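Local coordinates for protein ribokinase (PDB 3RY7) that catalyses the ATP- and magnesium-dependent phosphorylation of ribose at O-5, giving D-ribose 5-phosphate, at residues Glu142-Ile145 with Pro146-Ile149. Residues are numbered along the deposited sequence; the frame is centred on the assembly and turned at random.
Sequences EVPI and PAII
The first turn of helix 145-157 starts at P144, its N-cap residue, whose carbonyl is gripped from within that turn. I148 N donates to P144 O at 3.2 Å, and A147 N adds a weak bond to the same oxygen, bent to 120° at the hydrogen. One residue on, I149 N meets I145 O at 2.8 Å, almost straight at 171°. P146, which has no N-H to donate, occupies a place in the first turn where none is needed. The side chains of I145 and I149 repeat the i to i+4 step: with I145 CG1 beside the backbone N (chi1 -77°), CG2 takes the position opposite that nitrogen and touches I149 CD1 at 3.7 Å. V143 reaches one residue further, its CG1 lying 3.8 Å from I148 CG1, the two side chains crossing at a slant. From this turn, I148 and I149 pack on L176 of helix 174-177. At the other end, OE1 of E142, a probable substrate-binding residue, accepts hydrogen bonds from S10 OG and K42 N, while OE2 bonds to a glycerol. The loop that carries E142 thus joins strand 136-140 to helix 145-157, a strand-to-helix connection of the alpha/beta fold of PfkB-family kinases.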
loop_
_atom_site.group_PDB
_atom_site.type_symbol
_atom_site.label_atom_id
_atom_site.label_comp_id
_atom_site.label_asym_id
_atom_site.label_seq_id
_atom_site.Cartn_x
_atom_site.Cartn_y
_atom_site.Cartn_z
ATOM N N GLU A 142 15.737 0.183 -21.917
ATOM C CA GLU A 142 16.138 -1.074 -21.251
ATOM C C GLU A 142 16.103 -2.242 -22.249
ATOM O O GLU A 142 16.166 -3.418 -21.878
ATOM C CB GLU A 142 15.276 -1.349 -20.012
ATOM C CG GLU A 142 15.474 -0.264 -18.936
ATOM C CD GLU A 142 14.831 -0.594 -17.588
ATOM O OE1 GLU A 142 13.801 -1.308 -17.551
ATOM O OE2 GLU A 142 15.364 -0.115 -16.567
ATOM N N VAL A 143 16.039 -1.879 -23.528
ATOM C CA VAL A 143 16.043 -2.818 -24.636
ATOM C C VAL A 143 17.022 -2.223 -25.681
ATOM O O VAL A 143 17.327 -1.022 -25.625
ATOM C CB VAL A 143 14.580 -2.979 -25.131
ATOM C CG1 VAL A 143 14.441 -2.669 -26.583
ATOM C CG2 VAL A 143 13.987 -4.338 -24.751
ATOM N N PRO A 144 17.568 -3.052 -26.595
ATOM C CA PRO A 144 18.668 -2.486 -27.389
ATOM C C PRO A 144 18.190 -1.502 -28.462
ATOM O O PRO A 144 17.114 -1.643 -29.037
ATOM C CB PRO A 144 19.322 -3.719 -28.038
ATOM C CG PRO A 144 18.806 -4.901 -27.244
ATOM C CD PRO A 144 17.428 -4.505 -26.796
ATOM N N ILE A 145 19.004 -0.490 -28.695
ATOM C CA ILE A 145 18.706 0.529 -29.695
ATOM C C ILE A 145 18.348 -0.023 -31.096
ATOM O O ILE A 145 17.360 0.415 -31.683
ATOM C CB ILE A 145 19.830 1.588 -29.735
ATOM C CG1 ILE A 145 19.676 2.524 -28.525
ATOM C CG2 ILE A 145 19.819 2.375 -31.067
ATOM C CD1 ILE A 145 20.916 3.322 -28.205
ATOM N N PRO A 146 19.127 -1.004 -31.621
ATOM C CA PRO A 146 18.769 -1.543 -32.950
ATOM C C PRO A 146 17.369 -2.183 -32.965
ATOM O O PRO A 146 16.679 -2.109 -33.977
ATOM C CB PRO A 146 19.870 -2.582 -33.241
ATOM C CG PRO A 146 21.026 -2.173 -32.369
ATOM C CD PRO A 146 20.384 -1.578 -31.108
ATOM N N ALA A 147 16.930 -2.767 -31.856
ATOM C CA ALA A 147 15.560 -3.255 -31.806
ATOM C C ALA A 147 14.552 -2.104 -31.871
ATOM O O ALA A 147 13.502 -2.221 -32.518
ATOM C CB ALA A 147 15.311 -4.101 -30.546
ATOM N N ILE A 148 14.852 -1.017 -31.164
ATOM C CA ILE A 148 13.947 0.124 -31.143
ATOM C C ILE A 148 13.885 0.786 -32.537
ATOM O O ILE A 148 12.810 1.117 -33.026
ATOM C CB ILE A 148 14.345 1.160 -30.069
ATOM C CG1 ILE A 148 14.311 0.544 -28.651
ATOM C CG2 ILE A 148 13.391 2.370 -30.127
ATOM C CD1 ILE A 148 14.925 1.432 -27.613
ATOM N N ILE A 149 15.042 0.951 -33.169
ATOM C CA ILE A 149 15.103 1.512 -34.525
ATOM C C ILE A 149 14.204 0.718 -35.472
ATOM O O ILE A 149 13.414 1.279 -36.245
ATOM C CB ILE A 149 16.543 1.541 -35.054
ATOM C CG1 ILE A 149 17.346 2.627 -34.340
ATOM C CG2 ILE A 149 16.558 1.800 -36.556
ATOM C CD1 ILE A 149 18.839 2.579 -34.660
#